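Local coordinates for polar amino acid ABC uptake transporter substrate binding protein (Streptococcus thermophilus LMG 18311, PDB 3HV1) that probably binds polar amino acids outside the cell membrane and hands them to an ABC transporter for uptake, at residues Ser89-Asp92 with Glu93-Gln96; Gly214-Lys217 with Val218-Thr221; Phe46-Asp49 with Leu50-Val54. All blocks are in the same frame, centred on the assembly; numbering follows the deposited sequence.

How the contacts relate
Along the chain contact 3 comes first, then contact 1, then contact 2, all within the family 3 solute-binding sequence. Contact 3 is one length of helix 46-56, contact 1 the turn into helix 92-95, and contact 2 the passage from strand 209-215 into helix 220-236. The centres of contacts 1 and 2 are about 13 Å apart and the two touch, Lys217 NZ lying 2.7 Å from Lys95 O in a weak hydrogen bond. The centre of contact 3 is about 22 Å from that of contact 1 and about 18 Å from that of contact 2. Helix 220-236 packs on Leu50, Ala53 and Val54, so the strand-to-helix passage ties the turn at 89-96 to helix 46-56.

Contact 1. Residues Ser89-Asp92 with Glu93-Gln96; sequences SVTD and ERKQ
Thr91 O takes the backbone N-H of Lys95 at 2.9 Å as the extended chain through Ser89 and Val90 turns into the short helix 92-95, and a weak bond from Gln96 N to Asp92 O follows one residue on. Thr91 is the N-cap. Its OG1, held between the backbone N and the carbonyl carbon (chi1 67°), accepts Arg94 N at 2.8 Å, the usual N-cap bond to an amide of the first turn; threonine suits the place because its hydroxyl sits on a short, stiff branch. The same oxygen lies against the start of the Arg94 side chain, 3.2 Å from CD, while Thr91 CG2 packs on CD at 3.8 Å.

From there Arg94 runs extended back along the chain, and NH1 gives a nearly straight bond (170°) of 3.0 Å to Ser89 O. That oxygen lies in the guanidinium plane, at its edge. Water 1 accepts from NH1 at 2.7 Å and also bonds Ser89 OG, which helps fix the rotation of the group. In amino acid-binding proteins of family 3, an arginine three residues after the threonine of a Ser-x-Thr sequence commonly receives the carboxylate of the bound amino acid, and Arg94 is consistent with that role without proving it. Here it packs on Lys72 and Glu73 of helix 72-78 and on His263 of the second subunit, in its C-terminal histidine tag. On another side of the turn, Val90 CG1 meets Lys95 CD at 3.5 Å, aliphatic carbon against aliphatic carbon, and both residues also rest on Phe100.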
# COMPACT_ATOMS: atom_id res chain seq x y z
N SER A 89 11.75 7.45 -0.75
CA SER A 89 10.85 6.41 -0.24
C SER A 89 10.42 6.65 1.20
O SER A 89 11.01 7.46 1.91
CB SER A 89 11.51 5.04 -0.35
OG SER A 89 12.69 4.99 0.42
N VAL A 90 9.38 5.94 1.63
CA VAL A 90 8.87 6.09 2.98
C VAL A 90 9.73 5.41 4.05
O VAL A 90 10.28 4.33 3.83
CB VAL A 90 7.43 5.52 3.10
CG1 VAL A 90 6.93 5.64 4.54
CG2 VAL A 90 6.50 6.26 2.16
N THR A 91 9.85 6.08 5.19
CA THR A 91 10.56 5.58 6.36
C THR A 91 9.86 6.32 7.49
O THR A 91 9.33 7.41 7.27
CB THR A 91 12.06 5.97 6.40
OG1 THR A 91 12.19 7.39 6.57
CG2 THR A 91 12.77 5.53 5.12
N ASP A 92 9.84 5.74 8.68
CA ASP A 92 9.19 6.39 9.80
C ASP A 92 9.83 7.75 10.09
O ASP A 92 9.15 8.69 10.49
CB ASP A 92 9.25 5.51 11.05
CG ASP A 92 8.39 4.27 10.94
OD1 ASP A 92 7.18 4.41 10.62
OD2 ASP A 92 8.91 3.16 11.16
N GLU A 93 11.14 7.84 9.89
CA GLU A 93 11.86 9.08 10.14
C GLU A 93 11.40 10.14 9.15
O GLU A 93 11.08 11.27 9.53
CB GLU A 93 13.37 8.85 9.98
CG GLU A 93 14.24 10.01 10.45
CD GLU A 93 15.73 9.75 10.28
OE1 GLU A 93 16.22 8.72 10.79
OE2 GLU A 93 16.41 10.57 9.63
N ARG A 94 11.35 9.77 7.88
CA ARG A 94 10.93 10.70 6.84
C ARG A 94 9.47 11.11 7.02
O ARG A 94 9.10 12.23 6.71
CB ARG A 94 11.15 10.07 5.46
CG ARG A 94 12.63 9.90 5.14
CD ARG A 94 12.87 9.08 3.89
NE ARG A 94 14.28 9.03 3.56
CZ ARG A 94 14.80 8.35 2.54
NH1 ARG A 94 14.01 7.65 1.74
NH2 ARG A 94 16.11 8.40 2.31
N LYS A 95 8.66 10.20 7.54
CA LYS A 95 7.25 10.49 7.76
C LYS A 95 7.08 11.57 8.82
O LYS A 95 6.04 12.22 8.90
CB LYS A 95 6.51 9.22 8.17
CG LYS A 95 6.40 8.20 7.05
CD LYS A 95 5.59 6.99 7.48
CE LYS A 95 4.14 7.36 7.75
NZ LYS A 95 3.31 6.16 8.02
N GLN A 96 8.10 11.77 9.65
CA GLN A 96 8.03 12.80 10.67
C GLN A 96 8.16 14.16 10.00
O GLN A 96 7.71 15.17 10.54
CB GLN A 96 9.14 12.62 11.71
CG GLN A 96 9.04 11.34 12.53
CD GLN A 96 7.73 11.23 13.31
OE1 GLN A 96 6.65 11.10 12.72
NE2 GLN A 96 7.81 11.27 14.63
O HOH W 1 14.95 6.85 -0.64

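Contact 2. Residues Gly214-Lys217 with Val218-Thr221; sequences GARK and VDKT
Ala215, near the end of strand 209-215, brings its methyl to within 4.5 Å of Asp219 CB. A small residue fits here because Leu222 and Ile223 of the following helix press on the same methyl, and the backbone of Ala215 is tied to Asp99.

Arg216 opens a type I beta turn that closes at Asp219: Asp219 N bonds Arg216 O at 3.0 Å, with the donor well above the carbonyl plane (55° out of it). The turn lays the two side chains side by side, pointing the same way. Bent at chi3 (-68°), the arginine chain brings its guanidinium alongside the carboxylate, whose plane is turned 56° from it. The salt bridge between Arg216 NH2 and Asp219 OD2 is long, 3.7 Å, and two waters fill out the pairing. Water 2 sits over the centre of the guanidinium face, accepts from Arg216 N and donates to Asp219 OD2 at 2.6 Å; water 3, at the guanidinium edge, accepts from Arg216 NE at 2.9 Å and lies close enough to Asp219 OD2 to donate to it, though it has other acceptors in reach. A buried arginine needs many acceptors, and others come from Leu76 O, Ile81 O and Asp82. Asp219 is likewise held by Tyr17 and by Gln13 N.

This is a strand-to-helix connection: Asp219 occupies the N-cap position of helix 220-236, yet its side chain makes no capping bond, and its backbone is the centre of an inverse gamma turn. Also within the turn, Val218 CG2 rests on Arg216 CB at 3.9 Å.

Lys217 is at the second position of the turn, and its ammonium forms a salt bridge with Asp99 and a hydrogen bond to Ala98 O. Its own carbonyl faces the aliphatic chain of Lys220, which bends at chi2 and lays CE 2.9 Å from Lys217 O.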
# COMPACT_ATOMS: atom_id res chain seq x y z
N GLY A 214 7.75 12.77 -1.86
CA GLY A 214 7.50 13.39 -0.57
C GLY A 214 7.18 14.88 -0.70
O GLY A 214 7.76 15.57 -1.53
N ALA A 215 6.24 15.36 0.11
CA ALA A 215 5.84 16.77 0.10
C ALA A 215 5.54 17.18 1.53
O ALA A 215 5.41 16.33 2.42
CB ALA A 215 4.60 16.96 -0.76
N ARG A 216 5.43 18.49 1.77
CA ARG A 216 5.12 18.95 3.11
C ARG A 216 3.78 18.33 3.51
O ARG A 216 2.89 18.16 2.67
CB ARG A 216 5.05 20.48 3.14
CG ARG A 216 6.43 21.14 3.18
CD ARG A 216 6.34 22.66 3.19
NE ARG A 216 5.82 23.19 1.93
CZ ARG A 216 6.55 23.39 0.84
NH1 ARG A 216 7.85 23.11 0.84
NH2 ARG A 216 5.98 23.86 -0.26
N LYS A 217 3.64 17.96 4.78
CA LYS A 217 2.40 17.34 5.25
C LYS A 217 1.15 18.16 5.00
O LYS A 217 0.06 17.61 4.83
CB LYS A 217 2.51 17.02 6.74
CG LYS A 217 3.58 16.00 7.07
CD LYS A 217 3.55 15.64 8.55
CE LYS A 217 4.29 14.35 8.80
NZ LYS A 217 3.64 13.22 8.08
N VAL A 218 1.30 19.49 4.98
CA VAL A 218 0.17 20.39 4.75
C VAL A 218 -0.33 20.37 3.30
O VAL A 218 -1.49 20.71 3.04
CB VAL A 218 0.54 21.85 5.10
CG1 VAL A 218 0.76 21.99 6.60
CG2 VAL A 218 1.81 22.27 4.34
N ASP A 219 0.53 19.97 2.37
CA ASP A 219 0.16 19.92 0.95
C ASP A 219 -0.64 18.68 0.57
O ASP A 219 -0.29 17.96 -0.37
CB ASP A 219 1.40 20.02 0.07
CG ASP A 219 1.71 21.44 -0.35
OD1 ASP A 219 0.76 22.20 -0.61
OD2 ASP A 219 2.91 21.79 -0.44
N LYS A 220 -1.72 18.43 1.30
CA LYS A 220 -2.59 17.29 1.08
C LYS A 220 -3.12 17.20 -0.35
O LYS A 220 -3.19 16.11 -0.92
CB LYS A 220 -3.77 17.34 2.04
CG LYS A 220 -3.37 17.34 3.50
CD LYS A 220 -2.56 16.11 3.86
CE LYS A 220 -2.33 16.02 5.35
NZ LYS A 220 -3.62 15.90 6.09
N THR A 221 -3.50 18.34 -0.92
CA THR A 221 -4.05 18.37 -2.27
C THR A 221 -3.02 18.02 -3.32
O THR A 221 -3.31 17.32 -4.29
CB THR A 221 -4.64 19.75 -2.59
OG1 THR A 221 -5.54 20.14 -1.55
CG2 THR A 221 -5.41 19.69 -3.91
O HOH W 2 5.19 20.58 -0.19
O HOH W 3 3.22 24.28 1.36

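Contact 3. Residues Phe46-Asp49 with Leu50-Val54; sequences FDID and LANAV
Leu50 N bonds Phe46 O at 2.8 Å, and the two side chains, both with CG anti to the backbone N, lie side by side on one flank of the helix. Leu50 CD2 reaches the Phe46 ring at CE2, 4.0 Å away, approaching obliquely. Both are large apolar residues suited to the core between helices: Phe46 also meets the ring of Phe247, and Leu50 packs on Phe230, Phe239 and Tyr104.

Ala51 follows with a nearly straight bond (168°) of 2.8 Å to Asp47 O. Its methyl fits where Trp64 and Trp85 come close to the helix. Asp47 reaches off the helix into the protein, where it accepts from the backbone N of Gly87, with weaker bonds from Trp85 and Tyr104, so a buried carboxylate is well supplied with donors.

Asn52 N bonds Ile48 O at 2.9 Å, and the Asn52 side chain lies alongside that of Ile48, with ND2 3.7 Å from Ile48 CG2. CG is turned beside the backbone N (chi1 -78°), which brings the amide back over the preceding turn. There ND2 gives a hydrogen bond of 3.1 Å to water 4, and the water donates in turn to Asp49 OD1 at 2.7 Å. The other ends are anchored too: Asn52 OD1 accepts from Trp64, and Asp49 OD2 forms a salt bridge with Lys245 and accepts from Trp246 NE1.

Ala53 N bonds Asp49 O at 3.0 Å, the ladder running on beyond, and its small side chain lets Ile242 and Leu233 approach. This is a regular alpha-helix with i to i+4 bonding, lying in the connection between the parallel strands 22-27 and 61-66: a beta-alpha-beta crossover of the periplasmic-binding-protein fold.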
# COMPACT_ATOMS: atom_id res chain seq x y z
N PHE A 46 14.43 9.17 -15.11
CA PHE A 46 13.07 8.64 -15.08
C PHE A 46 12.15 9.56 -14.29
O PHE A 46 11.07 9.90 -14.75
CB PHE A 46 13.04 7.24 -14.44
CG PHE A 46 11.65 6.70 -14.28
CD1 PHE A 46 10.94 6.23 -15.38
CD2 PHE A 46 11.04 6.67 -13.02
CE1 PHE A 46 9.64 5.74 -15.23
CE2 PHE A 46 9.73 6.17 -12.86
CZ PHE A 46 9.03 5.71 -13.97
N ASP A 47 12.58 9.94 -13.09
CA ASP A 47 11.77 10.80 -12.24
C ASP A 47 11.53 12.17 -12.86
O ASP A 47 10.45 12.74 -12.71
CB ASP A 47 12.41 10.96 -10.85
CG ASP A 47 12.12 9.79 -9.95
OD1 ASP A 47 11.06 9.15 -10.14
OD2 ASP A 47 12.94 9.51 -9.04
N ILE A 48 12.52 12.70 -13.57
CA ILE A 48 12.36 13.99 -14.21
C ILE A 48 11.30 13.85 -15.30
O ILE A 48 10.38 14.66 -15.38
CB ILE A 48 13.73 14.49 -14.77
CG1 ILE A 48 14.67 14.73 -13.58
CG2 ILE A 48 13.55 15.77 -15.58
CD1 ILE A 48 16.02 15.33 -13.93
N ASP A 49 11.39 12.81 -16.12
CA ASP A 49 10.37 12.64 -17.14
C ASP A 49 9.00 12.41 -16.52
O ASP A 49 8.01 12.98 -16.98
CB ASP A 49 10.70 11.47 -18.08
CG ASP A 49 11.72 11.85 -19.14
OD1 ASP A 49 12.11 13.04 -19.19
OD2 ASP A 49 12.11 10.97 -19.92
N LEU A 50 8.95 11.58 -15.48
CA LEU A 50 7.68 11.27 -14.83
C LEU A 50 7.02 12.50 -14.22
O LEU A 50 5.85 12.77 -14.47
CB LEU A 50 7.86 10.19 -13.75
CG LEU A 50 6.51 9.79 -13.11
CD1 LEU A 50 5.54 9.33 -14.20
CD2 LEU A 50 6.72 8.65 -12.09
N ALA A 51 7.78 13.24 -13.41
CA ALA A 51 7.28 14.44 -12.76
C ALA A 51 6.87 15.51 -13.78
O ALA A 51 5.86 16.18 -13.60
CB ALA A 51 8.33 15.01 -11.80
N ASN A 52 7.67 15.68 -14.83
CA ASN A 52 7.34 16.67 -15.84
C ASN A 52 6.01 16.31 -16.48
O ASN A 52 5.17 17.18 -16.72
CB ASN A 52 8.42 16.72 -16.93
CG ASN A 52 9.66 17.49 -16.51
OD1 ASN A 52 9.65 18.21 -15.50
ND2 ASN A 52 10.72 17.36 -17.28
N ALA A 53 5.82 15.02 -16.74
CA ALA A 53 4.60 14.54 -17.38
C ALA A 53 3.38 14.75 -16.49
O ALA A 53 2.32 15.14 -16.97
CB ALA A 53 4.73 13.07 -17.73
N VAL A 54 3.53 14.48 -15.20
CA VAL A 54 2.44 14.66 -14.24
C VAL A 54 2.04 16.13 -14.17
O VAL A 54 0.86 16.47 -14.24
CB VAL A 54 2.85 14.18 -12.83
CG1 VAL A 54 1.87 14.72 -11.78
CG2 VAL A 54 2.85 12.65 -12.77
O HOH W 4 10.62 15.30 -19.58